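Local atomic coordinates of restriction endonuclease S subunits (PDB entry 3OKG), a protein that probably recognises the target DNA sequence as the specificity subunit of a type I restriction-modification methyltransferase, which is built from M and S polypeptides. Residues A[121-124]-A[129-132]. Numbering follows the deposited sequence.
Sequences IRAN and EPEF. With SO4 (sulfate ion), chain H.
The methyl group of A123 meets the pyrrolidine ring of P130 where the chain, having left strand 118-121, turns back into helix 130-137. CB of A123 lies 3.9 Å from CD of P130 and 4.0 Å from its CG, so the methyl sits over one face of the ring, shifted a little toward CD, with the ring nitrogen also 4.0 Å from it. A small side chain suits this place: the two CA atoms are just 5.5 Å apart, and the methyl, pointing at the helix start, already fills that interval while also touching L133 one turn further on. Proline fits the first turn of a helix because its phi of -51° is helical and its nitrogen, lacking a hydrogen, has no bond to make there. E129, at the N-cap position, turns away from A123; its OE2 forms a salt bridge with R178 on helix 174-216, and its backbone N bonds to OE1 of Q177.

R122 points the other way. With CG anti to the backbone N (chi1 -177°) and a bend at chi3, the chain carries its guanidinium away from P130. There NH2 forms a salt bridge with D89, while a sulfate, probably from the crystallisation liquor, approaches the guanidinium edge in its plane. The bond from NH1 to sulfate O3, 3.1 Å at 122°, is bent and weak.

No hydrogen bond links 121-124 to 129-132. Their small buried interface, 82 Å² in all, therefore depends on apolar packing, and the charges of R122 and E129 are matched elsewhere in this DNA specificity domain.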
ATOM      1  N   ILE A 121      -6.330 -29.099 -13.211  1.00 15.94           N
ATOM      2  CA  ILE A 121      -4.991 -29.582 -13.466  1.00 17.10           C
ATOM      3  C   ILE A 121      -4.672 -30.619 -12.394  1.00 18.43           C
ATOM      4  O   ILE A 121      -4.344 -30.260 -11.259  1.00 17.21           O
ATOM      5  CB  ILE A 121      -4.000 -28.382 -13.372  1.00 15.67           C
ATOM      6  CG1 ILE A 121      -4.208 -27.433 -14.568  1.00 21.59           C
ATOM      7  CG2 ILE A 121      -2.566 -28.862 -13.250  1.00 18.27           C
ATOM      8  CD1 ILE A 121      -3.738 -25.968 -14.277  1.00 22.18           C
ATOM      9  N   ARG A 122      -4.784 -31.895 -12.770  1.00 16.28           N
ATOM     10  CA  ARG A 122      -4.642 -33.027 -11.866  1.00 22.12           C
ATOM     11  C   ARG A 122      -3.310 -33.711 -12.059  1.00 17.97           C
ATOM     12  O   ARG A 122      -3.082 -34.338 -13.104  1.00 14.30           O
ATOM     13  CB  ARG A 122      -5.781 -34.023 -12.122  1.00 22.55           C
ATOM     14  CG  ARG A 122      -5.792 -35.248 -11.179  1.00 25.18           C
ATOM     15  CD  ARG A 122      -7.167 -35.936 -11.210  1.00 25.45           C
ATOM     16  NE  ARG A 122      -8.211 -34.977 -10.816  1.00 24.54           N
ATOM     17  CZ  ARG A 122      -9.502 -35.108 -11.105  1.00 25.64           C
ATOM     18  NH1 ARG A 122      -9.934 -36.178 -11.775  1.00 23.56           N
ATOM     19  NH2 ARG A 122     -10.360 -34.173 -10.720  1.00 21.98           N
ATOM     20  N   ALA A 123      -2.423 -33.602 -11.065  1.00 17.93           N
ATOM     21  CA  ALA A 123      -1.052 -34.060 -11.250  1.00 21.31           C
ATOM     22  C   ALA A 123      -1.008 -35.546 -11.460  1.00 23.48           C
ATOM     23  O   ALA A 123      -1.635 -36.292 -10.715  1.00 21.59           O
ATOM     24  CB  ALA A 123      -0.196 -33.714 -10.038  1.00 20.14           C
ATOM     25  N   ASN A 124      -0.257 -35.977 -12.460  1.00 15.34           N
ATOM     26  CA  ASN A 124       0.133 -37.375 -12.556  1.00 22.10           C
ATOM     27  C   ASN A 124       1.310 -37.521 -11.600  1.00 25.87           C
ATOM     28  O   ASN A 124       2.414 -37.037 -11.878  1.00 20.83           O
ATOM     29  CB  ASN A 124       0.559 -37.728 -13.987  1.00 18.47           C
ATOM     30  CG  ASN A 124       0.996 -39.194 -14.126  1.00 15.66           C
ATOM     31  OD1 ASN A 124       1.262 -39.860 -13.135  1.00 24.17           O
ATOM     32  ND2 ASN A 124       1.079 -39.676 -15.369  1.00 23.72           N
ATOM     33  N   GLU A 129       4.397 -33.198  -8.463  1.00 18.29           N
ATOM     34  CA  GLU A 129       3.735 -32.989  -7.173  1.00 21.29           C
ATOM     35  C   GLU A 129       2.653 -31.912  -7.306  1.00 21.73           C
ATOM     36  O   GLU A 129       2.917 -30.857  -7.888  1.00 19.60           O
ATOM     37  CB  GLU A 129       4.759 -32.481  -6.168  1.00 21.85           C
ATOM     38  CG  GLU A 129       5.847 -33.490  -5.877  1.00 21.87           C
ATOM     39  CD  GLU A 129       5.378 -34.573  -4.927  1.00 36.50           C
ATOM     40  OE1 GLU A 129       4.433 -34.316  -4.162  1.00 42.06           O
ATOM     41  OE2 GLU A 129       5.958 -35.668  -4.952  1.00 36.71           O
ATOM     42  N   PRO A 130       1.443 -32.172  -6.777  1.00 18.83           N
ATOM     43  CA  PRO A 130       0.369 -31.163  -6.841  1.00 18.72           C
ATOM     44  C   PRO A 130       0.814 -29.783  -6.337  1.00 18.73           C
ATOM     45  O   PRO A 130       0.492 -28.783  -6.953  1.00 15.23           O
ATOM     46  CB  PRO A 130      -0.731 -31.747  -5.924  1.00 21.13           C
ATOM     47  CG  PRO A 130      -0.559 -33.270  -6.063  1.00 24.19           C
ATOM     48  CD  PRO A 130       0.956 -33.491  -6.305  1.00 20.59           C
ATOM     49  N   GLU A 131       1.537 -29.732  -5.226  1.00 15.51           N
ATOM     50  CA  GLU A 131       1.915 -28.439  -4.655  1.00 17.67           C
ATOM     51  C   GLU A 131       2.892 -27.713  -5.582  1.00 18.71           C
ATOM     52  O   GLU A 131       2.909 -26.469  -5.627  1.00 17.66           O
ATOM     53  CB  GLU A 131       2.566 -28.624  -3.272  1.00 19.26           C
ATOM     54  CG  GLU A 131       1.593 -29.039  -2.154  1.00 22.83           C
ATOM     55  CD  GLU A 131       1.118 -30.510  -2.219  1.00 39.59           C
ATOM     56  OE1 GLU A 131       0.171 -30.830  -1.460  1.00 31.27           O
ATOM     57  OE2 GLU A 131       1.666 -31.349  -3.000  1.00 23.93           O
ATOM     58  N   PHE A 132       3.709 -28.500  -6.282  1.00 16.01           N
ATOM     59  CA  PHE A 132       4.646 -27.917  -7.248  1.00 16.67           C
ATOM     60  C   PHE A 132       3.863 -27.334  -8.417  1.00 19.25           C
ATOM     61  O   PHE A 132       4.100 -26.195  -8.830  1.00 18.02           O
ATOM     62  CB  PHE A 132       5.693 -28.946  -7.711  1.00 17.70           C
ATOM     63  CG  PHE A 132       6.767 -28.348  -8.588  1.00 19.03           C
ATOM     64  CD1 PHE A 132       7.824 -27.653  -8.025  1.00 18.46           C
ATOM     65  CD2 PHE A 132       6.695 -28.460  -9.969  1.00 20.45           C
ATOM     66  CE1 PHE A 132       8.816 -27.090  -8.828  1.00 18.62           C
ATOM     67  CE2 PHE A 132       7.680 -27.902 -10.789  1.00 22.16           C
ATOM     68  CZ  PHE A 132       8.740 -27.219 -10.215  1.00 16.54           C
TER
HETATM   69  S   SO4 H 404     -12.657 -38.788 -11.433  1.00 93.04           S
HETATM   70  O1  SO4 H 404     -13.387 -40.038 -11.643  1.00 83.24           O
HETATM   71  O2  SO4 H 404     -11.735 -38.962 -10.311  1.00 57.32           O
HETATM   72  O3  SO4 H 404     -11.904 -38.450 -12.647  1.00 61.09           O
HETATM   73  O4  SO4 H 404     -13.597 -37.708 -11.122  1.00 46.02           O